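Local structure of DNA repair protein RAD2 (Saccharomyces cerevisiae, 4Q0W) at residues Glu19-Lys24 and Phe67-Val72; Arg25-Ala30 and Asp186-Asp191; Asp29-Ile34 and Met170-Gln175. The protein cuts single-stranded DNA in the incision step of excision repair, probably with magnesium ions, and is represented here by its catalytic core. All coordinates share one frame; numbering follows the deposited sequence.

Contact 1: residues Glu19-Lys24 and Phe67-Val72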
loop_
_atom_site.group_PDB
_atom_site.type_symbol
_atom_site.label_atom_id
_atom_site.label_comp_id
_atom_site.label_asym_id
_atom_site.label_seq_id
_atom_site.Cartn_x
_atom_site.Cartn_y
_atom_site.Cartn_z
ATOM N N GLU A 19 8.018 4.368 36.320
ATOM C CA GLU A 19 8.021 4.698 37.749
ATOM C C GLU A 19 6.658 4.552 38.447
ATOM O O GLU A 19 6.593 4.265 39.652
ATOM C CB GLU A 19 8.546 6.131 37.955
ATOM C CG GLU A 19 10.032 6.344 37.619
ATOM C CD GLU A 19 10.331 6.426 36.119
ATOM O OE1 GLU A 19 9.399 6.272 35.290
ATOM O OE2 GLU A 19 11.517 6.644 35.770
ATOM N N SER A 20 5.572 4.742 37.698
ATOM C CA SER A 20 4.236 4.702 38.297
ATOM C C SER A 20 3.763 3.278 38.585
ATOM O O SER A 20 2.819 3.074 39.354
ATOM C CB SER A 20 3.217 5.420 37.409
ATOM O OG SER A 20 3.106 4.787 36.150
ATOM N N LEU A 21 4.425 2.295 37.986
ATOM C CA LEU A 21 3.987 0.907 38.118
ATOM C C LEU A 21 4.479 0.237 39.400
ATOM O O LEU A 21 4.283 -0.968 39.598
ATOM C CB LEU A 21 4.430 0.107 36.895
ATOM C CG LEU A 21 4.026 0.723 35.561
ATOM C CD1 LEU A 21 4.533 -0.109 34.393
ATOM C CD2 LEU A 21 2.511 0.872 35.505
ATOM N N GLU A 22 5.113 1.021 40.272
ATOM C CA GLU A 22 5.678 0.488 41.504
ATOM C C GLU A 22 4.635 -0.269 42.313
ATOM O O GLU A 22 3.535 0.236 42.518
ATOM C CB GLU A 22 6.285 1.609 42.352
ATOM C CG GLU A 22 6.839 1.118 43.665
ATOM C CD GLU A 22 7.463 2.227 44.503
ATOM O OE1 GLU A 22 7.099 2.335 45.694
ATOM O OE2 GLU A 22 8.317 2.978 43.975
ATOM N N ASP A 23 4.993 -1.486 42.735
ATOM C CA ASP A 23 4.122 -2.390 43.501
ATOM C C ASP A 23 2.961 -3.023 42.726
ATOM O O ASP A 23 2.217 -3.839 43.284
ATOM C CB ASP A 23 3.615 -1.741 44.794
ATOM C CG ASP A 23 4.741 -1.405 45.749
ATOM O OD1 ASP A 23 5.663 -2.235 45.880
ATOM O OD2 ASP A 23 4.708 -0.310 46.357
ATOM N N LYS A 24 2.794 -2.667 41.454
ATOM C CA LYS A 24 1.762 -3.296 40.634
ATOM C C LYS A 24 2.050 -4.783 40.452
ATOM O O LYS A 24 3.188 -5.168 40.176
ATOM C CB LYS A 24 1.667 -2.624 39.262
ATOM C CG LYS A 24 0.467 -1.697 39.095
ATOM C CD LYS A 24 0.368 -0.705 40.238
ATOM C CE LYS A 24 -0.907 0.129 40.134
ATOM N NZ LYS A 24 -1.011 0.836 38.827
ATOM N N PHE A 67 11.708 -1.311 38.767
ATOM C CA PHE A 67 10.618 -0.360 38.975
ATOM C C PHE A 67 9.639 -0.882 40.012
ATOM O O PHE A 67 8.550 -0.330 40.188
ATOM C CB PHE A 67 9.906 -0.047 37.660
ATOM C CG PHE A 67 10.742 0.754 36.703
ATOM C CD1 PHE A 67 11.002 2.098 36.951
ATOM C CD2 PHE A 67 11.265 0.171 35.553
ATOM C CE1 PHE A 67 11.780 2.850 36.071
ATOM C CE2 PHE A 67 12.044 0.916 34.676
ATOM C CZ PHE A 67 12.301 2.262 34.941
ATOM N N GLY A 68 10.031 -1.952 40.698
ATOM C CA GLY A 68 9.240 -2.465 41.798
ATOM C C GLY A 68 7.992 -3.214 41.368
ATOM O O GLY A 68 7.076 -3.427 42.171
ATOM N N ILE A 69 7.955 -3.637 40.109
ATOM C CA ILE A 69 6.826 -4.429 39.629
ATOM C C ILE A 69 6.882 -5.836 40.219
ATOM O O ILE A 69 7.960 -6.428 40.357
ATOM C CB ILE A 69 6.776 -4.460 38.076
ATOM C CG1 ILE A 69 6.385 -3.085 37.543
ATOM C CG2 ILE A 69 5.773 -5.497 37.554
ATOM C CD1 ILE A 69 6.738 -2.878 36.085
ATOM N N ARG A 70 5.724 -6.362 40.601
ATOM C CA ARG A 70 5.632 -7.739 41.076
ATOM C C ARG A 70 5.081 -8.639 39.963
ATOM O O ARG A 70 3.859 -8.786 39.817
ATOM C CB ARG A 70 4.754 -7.811 42.326
ATOM C CG ARG A 70 5.366 -7.088 43.533
ATOM C CD ARG A 70 4.305 -6.419 44.399
ATOM N NE ARG A 70 3.516 -7.377 45.167
ATOM C CZ ARG A 70 2.262 -7.165 45.565
ATOM N NH1 ARG A 70 1.644 -6.023 45.261
ATOM N NH2 ARG A 70 1.620 -8.094 46.260
ATOM N N PRO A 71 5.981 -9.246 39.170
ATOM C CA PRO A 71 5.495 -9.968 37.989
ATOM C C PRO A 71 5.027 -11.383 38.304
ATOM O O PRO A 71 5.495 -11.999 39.256
ATOM C CB PRO A 71 6.731 -10.027 37.081
ATOM C CG PRO A 71 7.909 -10.017 38.021
ATOM C CD PRO A 71 7.450 -9.328 39.311
ATOM N N VAL A 72 4.081 -11.882 37.519
ATOM C CA VAL A 72 3.888 -13.320 37.449
ATOM C C VAL A 72 3.956 -13.748 35.993
ATOM O O VAL A 72 3.209 -13.250 35.149
ATOM C CB VAL A 72 2.628 -13.827 38.213
ATOM C CG1 VAL A 72 1.520 -12.838 38.151
ATOM C CG2 VAL A 72 2.189 -15.218 37.724
HETATM O O HOH W 1 9.593 2.885 41.014
HETATM O O HOH W 2 7.460 -4.251 44.741
#
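Arg70 meets the turn at Asp23 and Lys24 with both its backbone and its side chain. Its backbone N donates to Lys24 O at 2.8 Å, while the guanidinium reaches back one residue, NH1 giving a hydrogen bond to Asp23 O at 3.0 Å. That carbonyl lies at the edge of the guanidinium, in its plane, and NH1 in turn sits in the plane of the carbonyl, so the bond lies in both planes, which helps to set how the guanidinium is turned. CG beside the backbone N (chi1 -66°) and a chain bent at chi2 and chi3 fold the arginine over the turn, with CD also packed on Asp23 O. An alanine at this position would keep the backbone bond but would probably leave Asp23 O without its guanidinium partner and the turn less firmly held. A third bond, Asp23 N to Gly68 O at 2.9 Å, has its donor well above the carbonyl plane; a water linking Asp23 OD1 to Gly68 O adds a second donor there. Leu21 to Lys24 is a type II beta turn, closed by Lys24 N on Leu21 O, and it leads into strand 25-29. Opposite it, Gly68, at positive phi, is the C-prime residue of the Schellman motif that ends helix 52-66, just ahead of strand 70-75. On the inner side Ile69 lies alongside Leu21, pointing the same way, with CG1 3.8 Å from Leu21 CB; both also touch Met26 of the neighbouring strand. At the outer end the Phe67 ring approaches Glu19 obliquely, CD1 lying 3.8 Å from Glu19 N. Farther out, Trp331 makes a cation-pi contact with Arg70 and donates through NE1 to Pro71 O.

Contact 2: residues Arg25-Ala30 and Asp186-Asp191; sequences RMAVDA and DGIITD
Asp186 OD2 receives two N-H groups of Arg25: the backbone N at 2.9 Å, on its anti side and out of the carboxylate plane, and NE in a weak bond at 3.2 Å. The other oxygen, OD1, faces Arg25 NH2 in a salt bridge modelled at 2.5 Å, shorter than expected, so the exact length is doubtful. The carboxylate meets the guanidinium at its edge, although the two planes are turned 52° apart. With its CG beside the backbone N (chi1 -57°), Asp186 presents the carboxylate to the start of strand 25-29, and its own N returns a bond to Arg25 O. Arg25 NH1 is taken up by Asn183 O.

Beyond this pair the strands run parallel in register. Ala27 is bonded through both its N and its O, the N donating to Gly187 O and the O accepting from Ile189 N at 2.8 Å; Asp29 N then reaches Ile189 O. Met26 and Val28 share one face of the sheet with Ile189, whose CD1 lies 3.7 Å from Met26 CB, where the two side chains cross at about a right angle. Met26 SD rests on the bare CA of Gly187 at 3.6 Å. Ala27 and Ile188 face the other way, onto Cys176 of helix 172-181.

At the far end Thr190 OG1 donates to Asp29 OD2 at 2.8 Å and accepts from Asp192 N, while Ser31 OG binds Asp29 OD1. These parallel strands join N-domain to I-domain in the central sheet of the PIN-like nuclease fold, and their C-terminal ends bring forward the acidic residues predicted to bind magnesium.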
loop_
_atom_site.group_PDB
_atom_site.type_symbol
_atom_site.label_atom_id
_atom_site.label_comp_id
_atom_site.label_asym_id
_atom_site.label_seq_id
_atom_site.Cartn_x
_atom_site.Cartn_y
_atom_site.Cartn_z
ATOM N N ARG A 25 1.021 -5.614 40.622
ATOM C CA ARG A 25 1.117 -7.029 40.266
ATOM C C ARG A 25 0.817 -7.090 38.773
ATOM O O ARG A 25 -0.217 -6.578 38.328
ATOM C CB ARG A 25 0.089 -7.867 41.033
ATOM C CG ARG A 25 0.265 -7.873 42.560
ATOM C CD ARG A 25 -0.995 -8.393 43.244
ATOM N NE ARG A 25 -2.153 -7.600 42.819
ATOM C CZ ARG A 25 -3.418 -8.006 42.888
ATOM N NH1 ARG A 25 -3.719 -9.200 43.375
ATOM N NH2 ARG A 25 -4.384 -7.212 42.455
ATOM N N MET A 26 1.711 -7.694 37.992
ATOM C CA MET A 26 1.565 -7.693 36.537
ATOM C C MET A 26 1.702 -9.096 35.965
ATOM O O MET A 26 2.716 -9.767 36.188
ATOM C CB MET A 26 2.626 -6.789 35.896
ATOM C CG MET A 26 2.465 -5.312 36.168
ATOM S SD MET A 26 1.138 -4.571 35.197
ATOM C CE MET A 26 1.887 -2.966 34.891
ATOM N N ALA A 27 0.688 -9.558 35.238
ATOM C CA ALA A 27 0.833 -10.820 34.520
ATOM C C ALA A 27 1.774 -10.574 33.348
ATOM O O ALA A 27 1.527 -9.684 32.520
ATOM C CB ALA A 27 -0.513 -11.315 34.015
ATOM N N VAL A 28 2.867 -11.325 33.275
ATOM C CA VAL A 28 3.780 -11.147 32.147
ATOM C C VAL A 28 3.557 -12.260 31.142
ATOM O O VAL A 28 3.719 -13.444 31.468
ATOM C CB VAL A 28 5.256 -11.104 32.597
ATOM C CG1 VAL A 28 6.181 -10.897 31.400
ATOM C CG2 VAL A 28 5.448 -9.990 33.628
ATOM N N ASP A 29 3.155 -11.882 29.933
ATOM C CA ASP A 29 2.946 -12.855 28.860
ATOM C C ASP A 29 4.302 -13.132 28.226
ATOM O O ASP A 29 4.787 -12.353 27.405
ATOM C CB ASP A 29 1.925 -12.319 27.832
ATOM C CG ASP A 29 1.894 -13.134 26.536
ATOM O OD1 ASP A 29 2.439 -14.261 26.501
ATOM O OD2 ASP A 29 1.314 -12.644 25.538
ATOM N N ALA A 30 4.919 -14.247 28.598
ATOM C CA ALA A 30 6.279 -14.506 28.149
ATOM C C ALA A 30 6.308 -15.605 27.103
ATOM O O ALA A 30 7.359 -16.186 26.845
ATOM C CB ALA A 30 7.160 -14.870 29.332
ATOM N N ASP A 186 -2.821 -6.792 38.686
ATOM C CA ASP A 186 -3.403 -5.471 38.484
ATOM C C ASP A 186 -3.318 -5.021 37.044
ATOM O O ASP A 186 -3.897 -3.998 36.673
ATOM C CB ASP A 186 -2.677 -4.443 39.342
ATOM C CG ASP A 186 -2.699 -4.795 40.793
ATOM O OD1 ASP A 186 -3.789 -5.133 41.299
ATOM O OD2 ASP A 186 -1.623 -4.763 41.423
ATOM N N GLY A 187 -2.581 -5.772 36.230
ATOM C CA GLY A 187 -2.370 -5.384 34.845
ATOM C C GLY A 187 -1.736 -6.518 34.064
ATOM O O GLY A 187 -1.327 -7.530 34.648
ATOM N N ILE A 188 -1.676 -6.363 32.741
ATOM C CA ILE A 188 -1.103 -7.383 31.883
ATOM C C ILE A 188 -0.033 -6.782 30.978
ATOM O O ILE A 188 -0.263 -5.788 30.279
ATOM C CB ILE A 188 -2.171 -8.082 31.014
ATOM C CG1 ILE A 188 -3.266 -8.704 31.885
ATOM C CG2 ILE A 188 -1.520 -9.143 30.137
ATOM C CD1 ILE A 188 -4.535 -9.143 31.077
ATOM N N ILE A 189 1.153 -7.377 31.011
ATOM C CA ILE A 189 2.217 -6.942 30.133
ATOM C C ILE A 189 2.256 -7.894 28.942
ATOM O O ILE A 189 2.580 -9.082 29.094
ATOM C CB ILE A 189 3.580 -6.903 30.883
ATOM C CG1 ILE A 189 3.584 -5.782 31.932
ATOM C CG2 ILE A 189 4.729 -6.682 29.907
ATOM C CD1 ILE A 189 4.707 -5.923 33.000
ATOM N N THR A 190 1.885 -7.378 27.775
ATOM C CA THR A 190 1.895 -8.153 26.529
ATOM C C THR A 190 1.861 -7.188 25.367
ATOM O O THR A 190 1.472 -6.028 25.534
ATOM C CB THR A 190 0.670 -9.104 26.408
ATOM O OG1 THR A 190 0.828 -9.930 25.245
ATOM C CG2 THR A 190 -0.642 -8.305 26.258
ATOM N N ASP A 191 2.288 -7.638 24.192
ATOM C CA ASP A 191 2.118 -6.837 22.996
ATOM C C ASP A 191 1.096 -7.464 22.047
ATOM O O ASP A 191 0.840 -6.940 20.955
ATOM C CB ASP A 191 3.447 -6.662 22.267
ATOM C CG ASP A 191 4.488 -5.944 23.110
ATOM O OD1 ASP A 191 4.102 -5.203 24.042
ATOM O OD2 ASP A 191 5.695 -6.133 22.833
#

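Contact 3: residues Asp29-Ile34 and Met170-Gln175. With CA (calcium ion), chain E; nucleotides of chain C.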
loop_
_atom_site.group_PDB
_atom_site.type_symbol
_atom_site.label_atom_id
_atom_site.label_comp_id
_atom_site.label_asym_id
_atom_site.label_seq_id
_atom_site.Cartn_x
_atom_site.Cartn_y
_atom_site.Cartn_z
ATOM N N ASP A 29 3.155 -11.882 29.933
ATOM C CA ASP A 29 2.946 -12.855 28.860
ATOM C C ASP A 29 4.302 -13.132 28.226
ATOM O O ASP A 29 4.787 -12.353 27.405
ATOM C CB ASP A 29 1.925 -12.319 27.832
ATOM C CG ASP A 29 1.894 -13.134 26.536
ATOM O OD1 ASP A 29 2.439 -14.261 26.501
ATOM O OD2 ASP A 29 1.314 -12.644 25.538
ATOM N N ALA A 30 4.919 -14.247 28.598
ATOM C CA ALA A 30 6.279 -14.506 28.149
ATOM C C ALA A 30 6.308 -15.605 27.103
ATOM O O ALA A 30 7.359 -16.186 26.845
ATOM C CB ALA A 30 7.160 -14.870 29.332
ATOM N N SER A 31 5.147 -15.857 26.498
ATOM C CA SER A 31 4.941 -16.979 25.576
ATOM C C SER A 31 5.865 -17.015 24.347
ATOM O O SER A 31 6.190 -18.097 23.851
ATOM C CB SER A 31 3.476 -17.009 25.115
ATOM O OG SER A 31 3.129 -15.814 24.415
ATOM N N ILE A 32 6.278 -15.856 23.841
ATOM C CA ILE A 32 7.131 -15.841 22.649
ATOM C C ILE A 32 8.520 -15.226 22.877
ATOM O O ILE A 32 9.283 -15.025 21.927
ATOM C CB ILE A 32 6.450 -15.152 21.430
ATOM C CG1 ILE A 32 6.248 -13.661 21.686
ATOM C CG2 ILE A 32 5.138 -15.833 21.074
ATOM C CD1 ILE A 32 6.103 -12.848 20.417
ATOM N N TRP A 33 8.849 -14.928 24.129
ATOM C CA TRP A 33 10.154 -14.345 24.454
ATOM C C TRP A 33 11.339 -15.197 23.968
ATOM O O TRP A 33 12.285 -14.674 23.364
ATOM C CB TRP A 33 10.283 -14.137 25.966
ATOM C CG TRP A 33 9.489 -12.988 26.508
ATOM C CD1 TRP A 33 8.400 -12.370 25.927
ATOM C CD2 TRP A 33 9.728 -12.305 27.741
ATOM N NE1 TRP A 33 7.952 -11.347 26.743
ATOM C CE2 TRP A 33 8.755 -11.284 27.854
ATOM C CE3 TRP A 33 10.678 -12.452 28.762
ATOM C CZ2 TRP A 33 8.707 -10.419 28.950
ATOM C CZ3 TRP A 33 10.627 -11.588 29.848
ATOM C CH2 TRP A 33 9.641 -10.589 29.937
ATOM N N ILE A 34 11.299 -16.501 24.230
ATOM C CA ILE A 34 12.453 -17.339 23.883
ATOM C C ILE A 34 12.718 -17.286 22.382
ATOM O O ILE A 34 13.829 -16.953 21.955
ATOM C CB ILE A 34 12.296 -18.793 24.343
ATOM C CG1 ILE A 34 12.280 -18.881 25.868
ATOM C CG2 ILE A 34 13.448 -19.652 23.818
ATOM C CD1 ILE A 34 11.944 -20.275 26.382
ATOM N N MET A 170 -3.614 -23.560 27.796
ATOM C CA MET A 170 -3.450 -23.300 26.371
ATOM C C MET A 170 -2.711 -21.981 26.130
ATOM O O MET A 170 -1.500 -21.904 26.349
ATOM C CB MET A 170 -4.810 -23.329 25.662
ATOM C CG MET A 170 -5.382 -24.741 25.512
ATOM S SD MET A 170 -4.536 -25.648 24.184
ATOM C CE MET A 170 -5.298 -27.271 24.359
ATOM N N GLU A 171 -3.422 -20.950 25.669
ATOM C CA GLU A 171 -2.769 -19.684 25.329
ATOM C C GLU A 171 -2.470 -18.811 26.553
ATOM O O GLU A 171 -3.317 -18.623 27.431
ATOM C CB GLU A 171 -3.584 -18.905 24.298
ATOM C CG GLU A 171 -3.350 -19.394 22.874
ATOM C CD GLU A 171 -4.447 -18.972 21.926
ATOM O OE1 GLU A 171 -5.615 -19.321 22.197
ATOM O OE2 GLU A 171 -4.142 -18.294 20.918
ATOM N N ALA A 172 -1.253 -18.284 26.604
ATOM C CA ALA A 172 -0.836 -17.460 27.738
ATOM C C ALA A 172 -1.684 -16.190 27.890
ATOM O O ALA A 172 -2.063 -15.833 29.009
ATOM C CB ALA A 172 0.635 -17.122 27.623
ATOM N N GLU A 173 -1.987 -15.522 26.776
ATOM C CA GLU A 173 -2.752 -14.273 26.818
ATOM C C GLU A 173 -4.128 -14.491 27.420
ATOM O O GLU A 173 -4.626 -13.642 28.157
ATOM C CB GLU A 173 -2.933 -13.655 25.421
ATOM C CG GLU A 173 -1.722 -13.706 24.535
ATOM C CD GLU A 173 -1.761 -14.896 23.609
ATOM O OE1 GLU A 173 -1.116 -15.923 23.924
ATOM O OE2 GLU A 173 -2.451 -14.806 22.570
ATOM N N ALA A 174 -4.753 -15.618 27.085
ATOM C CA ALA A 174 -6.059 -15.938 27.657
ATOM C C ALA A 174 -5.937 -16.092 29.166
ATOM O O ALA A 174 -6.749 -15.562 29.927
ATOM C CB ALA A 174 -6.643 -17.204 27.027
ATOM N N GLN A 175 -4.920 -16.823 29.598
ATOM C CA GLN A 175 -4.705 -17.018 31.031
ATOM C C GLN A 175 -4.406 -15.689 31.727
ATOM O O GLN A 175 -4.880 -15.451 32.843
ATOM C CB GLN A 175 -3.577 -18.013 31.279
ATOM C CG GLN A 175 -3.337 -18.305 32.768
ATOM C CD GLN A 175 -4.444 -19.153 33.364
ATOM O OE1 GLN A 175 -4.726 -20.252 32.872
ATOM N NE2 GLN A 175 -5.087 -18.646 34.410
HETATM CA CA CA E . -2.356 -15.234 20.397
ATOM P P DT C 3 6.060 -18.373 14.187
ATOM O "O5'" DT C 3 6.896 -17.644 15.347
ATOM C "C5'" DT C 3 6.471 -17.720 16.707
ATOM C "C4'" DT C 3 6.304 -16.332 17.296
ATOM O "O4'" DT C 3 7.571 -15.646 17.338
ATOM C "C3'" DT C 3 5.395 -15.437 16.470
ATOM O "O3'" DT C 3 4.112 -15.434 17.070
ATOM C "C2'" DT C 3 6.030 -14.049 16.504
ATOM C "C1'" DT C 3 7.357 -14.253 17.216
ATOM N N1 DT C 3 8.523 -13.712 16.475
ATOM C C2 DT C 3 9.095 -12.525 16.880
ATOM O O2 DT C 3 8.681 -11.874 17.822
ATOM N N3 DT C 3 10.181 -12.135 16.141
ATOM C C4 DT C 3 10.721 -12.805 15.054
ATOM O O4 DT C 3 11.696 -12.374 14.441
ATOM C C5 DT C 3 10.061 -14.036 14.687
ATOM C C7 DT C 3 10.562 -14.849 13.532
ATOM C C6 DT C 3 9.007 -14.431 15.406
HETATM O O HOH W 3 -0.840 -14.631 18.546
HETATM O O HOH W 4 -0.035 -15.724 20.372
#
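Asp29 and Glu173 meet obliquely, their carboxylate planes only 13° apart. The touching is between oxygen and methylene: Asp29 OD2 sits 3.4 Å from Glu173 CG, while the nearest charged oxygens, Asp29 OD2 and Glu173 OE1, stay 4.4 Å apart. The bend at chi2 (96°) turns the Glu173 carboxylate to calcium, which OE2 binds at 2.2 Å, together with two waters and Asp194.

The other oxygen of Asp29, OD1, faces Ala172, whose CB lies 3.6 Å away and also packs against Ser31 CB. Two donors of Ser31 hold this oxygen: the backbone N closes an Asx turn from the anti side, tilted out of the carboxylate plane, and OG comes in on the syn lone pair at 2.7 Å. Ser31 therefore steadies the carboxylate's rotation. Behind Ala172, Asp76 OD1 accepts from its backbone N at the start of helix 172-181. Toward the DNA, Ile32 CD1 packs on the sugar of thymidine DT3 of chain C, 3.7 Å from C1'.

This acidic cluster matches the two-metal active site of XPG/RAD2 nucleases: Asp29, Asp76, Glu171 and Glu173 are predicted to hold one magnesium ion, whereas the calcium here is taken by Glu173 and Asp194.

From the N terminus, the chain passes strand 14-17 and enters the segment 19-24, which ends in a turn and where contact 1 closes a loop of 42 residues that comes back through helix 52-66 to the start of strand 70-75. Strand 25-29 follows at once and, in contact 2, pairs with 187-189 across 155 residues; Asp29 and Ala30 then carry the chain into contact 3, which meets the start of helix 172-181. Contacts 2 and 3 thus start from the same stretch, contact 3 closing the shorter loop, and both cross contact 1. Contacts 1 and 2 join laterally, Met26 and Val28 bonding to Val72, so strand 25-29 sits between its two neighbours and leads directly to the metal site.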